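Aspartokinase (Clostridium acetobutylicum, PDB 3TVI) probably catalyses the ATP-dependent phosphorylation of the beta-carboxyl group of L-aspartate, the first step toward threonine, methionine and lysine, and binds lysine in its regulatory part. Local coordinates at residues B[79-92]-B[115-127]. Numbering follows the deposited sequence.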
loop_
_atom_site.group_PDB
_atom_site.type_symbol
_atom_site.label_atom_id
_atom_site.label_comp_id
_atom_site.label_asym_id
_atom_site.label_seq_id
_atom_site.Cartn_x
_atom_site.Cartn_y
_atom_site.Cartn_z
ATOM N N TYR B 79 -41.564 -30.506 3.110
ATOM C CA TYR B 79 -42.342 -29.997 1.992
ATOM C C TYR B 79 -43.832 -30.361 2.048
ATOM O O TYR B 79 -44.657 -29.632 1.500
ATOM C CB TYR B 79 -41.747 -30.462 0.663
ATOM C CG TYR B 79 -40.600 -29.611 0.169
ATOM C CD1 TYR B 79 -39.278 -29.967 0.420
ATOM C CD2 TYR B 79 -40.834 -28.454 -0.560
ATOM C CE1 TYR B 79 -38.225 -29.187 -0.036
ATOM C CE2 TYR B 79 -39.783 -27.670 -1.023
ATOM C CZ TYR B 79 -38.484 -28.043 -0.757
ATOM O OH TYR B 79 -37.446 -27.274 -1.210
ATOM N N THR B 80 -44.200 -31.467 2.687
ATOM C CA THR B 80 -45.619 -31.797 2.737
ATOM C C THR B 80 -46.316 -30.928 3.778
ATOM O O THR B 80 -47.446 -30.510 3.565
ATOM C CB THR B 80 -45.918 -33.291 3.006
ATOM O OG1 THR B 80 -45.671 -33.598 4.384
ATOM C CG2 THR B 80 -45.091 -34.203 2.086
ATOM N N GLU B 81 -45.652 -30.644 4.893
ATOM C CA GLU B 81 -46.227 -29.725 5.891
ATOM C C GLU B 81 -46.535 -28.369 5.277
ATOM O O GLU B 81 -47.544 -27.762 5.604
ATOM C CB GLU B 81 -45.296 -29.550 7.090
ATOM C CG GLU B 81 -45.245 -30.776 7.987
ATOM C CD GLU B 81 -44.118 -30.732 9.006
ATOM O OE1 GLU B 81 -43.365 -29.728 9.050
ATOM O OE2 GLU B 81 -43.991 -31.716 9.771
ATOM N N ILE B 82 -45.671 -27.921 4.373
ATOM C CA ILE B 82 -45.792 -26.603 3.766
ATOM C C ILE B 82 -46.983 -26.514 2.842
ATOM O O ILE B 82 -47.789 -25.591 2.953
ATOM C CB ILE B 82 -44.534 -26.241 2.957
ATOM C CG1 ILE B 82 -43.392 -25.865 3.901
ATOM C CG2 ILE B 82 -44.816 -25.079 2.019
ATOM C CD1 ILE B 82 -42.056 -25.726 3.204
ATOM N N VAL B 83 -47.077 -27.459 1.914
ATOM C CA VAL B 83 -48.157 -27.460 0.920
ATOM C C VAL B 83 -49.484 -27.851 1.587
ATOM O O VAL B 83 -50.559 -27.498 1.109
ATOM C CB VAL B 83 -47.815 -28.356 -0.306
ATOM C CG1 VAL B 83 -47.518 -29.780 0.124
ATOM C CG2 VAL B 83 -48.936 -28.347 -1.332
ATOM N N SER B 84 -49.391 -28.551 2.711
ATOM C CA SER B 84 -50.555 -28.891 3.510
ATOM C C SER B 84 -51.098 -27.657 4.218
ATOM O O SER B 84 -52.257 -27.283 4.026
ATOM C CB SER B 84 -50.189 -29.950 4.543
ATOM O OG SER B 84 -51.211 -30.080 5.503
ATOM N N GLU B 85 -50.255 -27.036 5.043
ATOM C CA GLU B 85 -50.619 -25.822 5.780
ATOM C C GLU B 85 -51.117 -24.720 4.862
ATOM O O GLU B 85 -51.990 -23.959 5.239
ATOM C CB GLU B 85 -49.423 -25.294 6.573
ATOM C CG GLU B 85 -49.060 -26.118 7.798
ATOM C CD GLU B 85 -47.583 -26.031 8.168
ATOM O OE1 GLU B 85 -46.893 -25.062 7.753
ATOM O OE2 GLU B 85 -47.105 -26.953 8.872
ATOM N N LEU B 86 -50.544 -24.621 3.667
ATOM C CA LEU B 86 -51.032 -23.674 2.656
ATOM C C LEU B 86 -52.285 -24.200 1.972
ATOM O O LEU B 86 -52.996 -23.446 1.311
ATOM C CB LEU B 86 -49.951 -23.377 1.602
ATOM C CG LEU B 86 -49.009 -22.197 1.841
ATOM C CD1 LEU B 86 -48.956 -21.777 3.300
ATOM C CD2 LEU B 86 -47.622 -22.518 1.302
ATOM N N ASN B 87 -52.528 -25.500 2.107
ATOM C CA ASN B 87 -53.759 -26.112 1.637
ATOM C C ASN B 87 -53.867 -25.978 0.115
ATOM O O ASN B 87 -54.915 -25.640 -0.429
ATOM C CB ASN B 87 -54.944 -25.477 2.376
ATOM C CG ASN B 87 -56.277 -26.002 1.914
ATOM O OD1 ASN B 87 -57.156 -25.223 1.542
ATOM N ND2 ASN B 87 -56.438 -27.316 1.927
ATOM N N ILE B 88 -52.765 -26.270 -0.566
ATOM C CA ILE B 88 -52.661 -26.056 -2.003
ATOM C C ILE B 88 -53.154 -27.280 -2.756
ATOM O O ILE B 88 -52.945 -28.414 -2.319
ATOM C CB ILE B 88 -51.210 -25.752 -2.406
ATOM C CG1 ILE B 88 -50.708 -24.547 -1.606
ATOM C CG2 ILE B 88 -51.102 -25.519 -3.906
ATOM C CD1 ILE B 88 -49.291 -24.130 -1.919
ATOM N N ASP B 89 -53.796 -27.045 -3.898
ATOM C CA ASP B 89 -54.437 -28.118 -4.652
ATOM C C ASP B 89 -53.460 -28.846 -5.566
ATOM O O ASP B 89 -53.498 -28.694 -6.787
ATOM C CB ASP B 89 -55.598 -27.561 -5.468
ATOM C CG ASP B 89 -56.384 -28.645 -6.156
ATOM O OD1 ASP B 89 -56.616 -29.700 -5.522
ATOM O OD2 ASP B 89 -56.754 -28.445 -7.333
HETATM N N MSE B 90 -52.587 -29.641 -4.961
HETATM C CA MSE B 90 -51.580 -30.377 -5.715
HETATM C C MSE B 90 -51.127 -31.570 -4.935
HETATM O O MSE B 90 -51.426 -31.698 -3.745
HETATM C CB MSE B 90 -50.369 -29.508 -6.026
HETATM C CG MSE B 90 -49.373 -29.475 -4.873
HETATM SE SE MSE B 90 -47.946 -28.191 -5.278
HETATM C CE MSE B 90 -47.518 -28.731 -7.130
ATOM N N ASP B 91 -50.374 -32.438 -5.609
ATOM C CA ASP B 91 -49.814 -33.637 -5.005
ATOM C C ASP B 91 -48.292 -33.565 -5.043
ATOM O O ASP B 91 -47.655 -34.020 -5.997
ATOM C CB ASP B 91 -50.310 -34.873 -5.755
ATOM C CG ASP B 91 -49.562 -36.128 -5.369
ATOM O OD1 ASP B 91 -49.191 -36.242 -4.176
ATOM O OD2 ASP B 91 -49.357 -36.997 -6.256
ATOM N N ILE B 92 -47.714 -33.001 -3.990
ATOM C CA ILE B 92 -46.273 -32.772 -3.931
ATOM C C ILE B 92 -45.469 -34.078 -3.938
ATOM O O ILE B 92 -44.319 -34.105 -4.389
ATOM C CB ILE B 92 -45.892 -31.908 -2.703
ATOM C CG1 ILE B 92 -44.442 -31.419 -2.796
ATOM C CG2 ILE B 92 -46.110 -32.679 -1.412
ATOM C CD1 ILE B 92 -44.125 -30.681 -4.078
ATOM N N ARG B 115 -32.593 -29.468 -6.180
ATOM C CA ARG B 115 -34.015 -29.790 -6.042
ATOM C C ARG B 115 -34.733 -29.011 -4.935
ATOM O O ARG B 115 -35.964 -28.907 -4.937
ATOM C CB ARG B 115 -34.221 -31.304 -5.892
ATOM C CG ARG B 115 -34.530 -32.010 -7.205
ATOM C CD ARG B 115 -33.596 -31.609 -8.343
ATOM N NE ARG B 115 -34.317 -31.264 -9.572
ATOM C CZ ARG B 115 -33.889 -30.406 -10.500
ATOM N NH1 ARG B 115 -32.739 -29.757 -10.361
ATOM N NH2 ARG B 115 -34.628 -30.173 -11.579
ATOM N N GLY B 116 -33.984 -28.441 -4.001
ATOM C CA GLY B 116 -34.588 -27.541 -3.020
ATOM C C GLY B 116 -35.290 -26.362 -3.679
ATOM O O GLY B 116 -36.384 -25.973 -3.275
ATOM N N GLU B 117 -34.662 -25.810 -4.713
ATOM C CA GLU B 117 -35.169 -24.616 -5.389
ATOM C C GLU B 117 -36.290 -25.035 -6.322
ATOM O O GLU B 117 -37.353 -24.414 -6.354
ATOM C CB GLU B 117 -34.075 -23.907 -6.195
ATOM C CG GLU B 117 -32.633 -24.220 -5.814
ATOM C CD GLU B 117 -32.258 -23.792 -4.406
ATOM O OE1 GLU B 117 -33.040 -23.029 -3.807
ATOM O OE2 GLU B 117 -31.185 -24.209 -3.902
ATOM N N TYR B 118 -36.032 -26.099 -7.078
ATOM C CA TYR B 118 -37.034 -26.740 -7.945
ATOM C C TYR B 118 -38.369 -26.997 -7.230
ATOM O O TYR B 118 -39.427 -26.617 -7.732
ATOM C CB TYR B 118 -36.476 -28.060 -8.506
ATOM C CG TYR B 118 -37.459 -28.840 -9.336
ATOM C CD1 TYR B 118 -37.607 -28.589 -10.690
ATOM C CD2 TYR B 118 -38.254 -29.827 -8.762
ATOM C CE1 TYR B 118 -38.518 -29.297 -11.456
ATOM C CE2 TYR B 118 -39.169 -30.539 -9.518
ATOM C CZ TYR B 118 -39.295 -30.269 -10.866
ATOM O OH TYR B 118 -40.208 -30.967 -11.623
ATOM N N LEU B 119 -38.327 -27.635 -6.066
ATOM C CA LEU B 119 -39.568 -27.977 -5.376
ATOM C C LEU B 119 -40.322 -26.711 -4.964
ATOM O O LEU B 119 -41.527 -26.598 -5.188
ATOM C CB LEU B 119 -39.304 -28.875 -4.167
ATOM C CG LEU B 119 -38.830 -30.299 -4.485
ATOM C CD1 LEU B 119 -38.458 -31.057 -3.217
ATOM C CD2 LEU B 119 -39.895 -31.048 -5.261
ATOM N N ASN B 120 -39.611 -25.750 -4.380
ATOM C CA ASN B 120 -40.208 -24.446 -4.090
ATOM C C ASN B 120 -40.778 -23.811 -5.350
ATOM O O ASN B 120 -41.815 -23.137 -5.314
ATOM C CB ASN B 120 -39.179 -23.501 -3.463
ATOM C CG ASN B 120 -39.078 -23.666 -1.964
ATOM O OD1 ASN B 120 -39.779 -24.478 -1.376
ATOM N ND2 ASN B 120 -38.205 -22.888 -1.336
ATOM N N GLY B 121 -40.092 -24.018 -6.465
ATOM C CA GLY B 121 -40.538 -23.476 -7.730
ATOM C C GLY B 121 -41.888 -24.028 -8.101
ATOM O O GLY B 121 -42.802 -23.282 -8.406
ATOM N N VAL B 122 -42.009 -25.348 -8.054
ATOM C CA VAL B 122 -43.225 -26.013 -8.517
ATOM C C VAL B 122 -44.398 -25.706 -7.585
ATOM O O VAL B 122 -45.532 -25.564 -8.043
ATOM C CB VAL B 122 -43.021 -27.532 -8.679
ATOM C CG1 VAL B 122 -41.943 -27.807 -9.713
ATOM C CG2 VAL B 122 -42.644 -28.166 -7.355
ATOM N N ILE B 123 -44.108 -25.577 -6.291
ATOM C CA ILE B 123 -45.113 -25.221 -5.292
ATOM C C ILE B 123 -45.613 -23.803 -5.522
ATOM O O ILE B 123 -46.818 -23.550 -5.511
ATOM C CB ILE B 123 -44.545 -25.296 -3.862
ATOM C CG1 ILE B 123 -44.250 -26.738 -3.474
ATOM C CG2 ILE B 123 -45.517 -24.692 -2.861
ATOM C CD1 ILE B 123 -43.533 -26.862 -2.153
ATOM N N LEU B 124 -44.673 -22.884 -5.713
ATOM C CA LEU B 124 -45.006 -21.482 -5.913
ATOM C C LEU B 124 -45.764 -21.226 -7.201
ATOM O O LEU B 124 -46.614 -20.353 -7.239
ATOM C CB LEU B 124 -43.750 -20.607 -5.911
ATOM C CG LEU B 124 -43.242 -20.076 -4.569
ATOM C CD1 LEU B 124 -42.653 -18.677 -4.756
ATOM C CD2 LEU B 124 -44.353 -20.045 -3.523
ATOM N N ALA B 125 -45.455 -21.963 -8.258
ATOM C CA ALA B 125 -46.180 -21.788 -9.509
ATOM C C ALA B 125 -47.663 -22.088 -9.277
ATOM O O ALA B 125 -48.539 -21.391 -9.790
ATOM C CB ALA B 125 -45.607 -22.676 -10.606
ATOM N N LYS B 126 -47.937 -23.115 -8.479
ATOM C CA LYS B 126 -49.313 -23.480 -8.177
ATOM C C LYS B 126 -49.916 -22.438 -7.263
ATOM O O LYS B 126 -50.968 -21.884 -7.561
ATOM C CB LYS B 126 -49.386 -24.860 -7.519
ATOM C CG LYS B 126 -50.767 -25.488 -7.543
ATOM C CD LYS B 126 -51.178 -25.919 -8.945
ATOM C CE LYS B 126 -52.695 -25.986 -9.082
ATOM N NZ LYS B 126 -53.144 -25.967 -10.504
ATOM N N TYR B 127 -49.214 -22.155 -6.171
ATOM C CA TYR B 127 -49.719 -21.293 -5.109
ATOM C C TYR B 127 -49.979 -19.873 -5.562
ATOM O O TYR B 127 -50.887 -19.211 -5.042
ATOM C CB TYR B 127 -48.723 -21.273 -3.957
ATOM C CG TYR B 127 -49.169 -20.516 -2.725
ATOM C CD1 TYR B 127 -48.372 -19.527 -2.174
ATOM C CD2 TYR B 127 -50.361 -20.808 -2.098
ATOM C CE1 TYR B 127 -48.758 -18.847 -1.035
ATOM C CE2 TYR B 127 -50.760 -20.130 -0.963
ATOM C CZ TYR B 127 -49.955 -19.153 -0.438
ATOM O OH TYR B 127 -50.343 -18.475 0.689
#
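In the helical part of the amino acid kinase domain, the C-terminal end of helix 69-85 and the loop after it pack on helix 109-127, with Tyr79 entering a knobs-into-holes socket of Gly116, Leu119, Asn120 and Ile123. The two helix segments run nearly parallel, 10° apart, with axes 11.6 Å from each other at closest approach. With chi1 at -83°, CG of Tyr79 stands anti to its carbonyl carbon, which sends the ring toward helix 109-127. Tyr79 OH donates to Gly116 O at 2.7 Å, in the carbonyl plane and on a lone pair. Leu119 CD1 covers one face of the Tyr79 ring in a CH-pi contact, 3.8 Å from the centroid, while Ile123 CD1 abuts the edge in plane, 3.5 Å from Tyr79 CD2. The Asn120 amide, turned 61° from the ring, brings OD1 to the edge beside Tyr79 CE2; its ND2 is hydrogen-bonded to Ser39 O.

Helix 69-85 closes in a Schellman motif, Asn87 taking positive phi, and the chain turns back along its partner. Ile88 CD1 lies 3.5 Å from Tyr127 CD2 and also meets Ile123 CG2, while its CG2 branch rests on the aliphatic part of Lys126. Leu86 CG sits over one face of the Tyr127 ring, 4.2 Å from the centroid. Farther on, the bent selenomethionine Met90 sets SE against Ile123 CA, and Ile92 CD1 approaches Ile123 CG1 at 4.0 Å. Tyr95 and Leu96 of helix 92-104 continue this apolar layer over Leu119. Glu117, a predicted substrate-binding residue, points away from helix 69-85, so the helix packed here through Tyr79 carries a probable aspartate-site residue on another side, within the amino acid kinase fold.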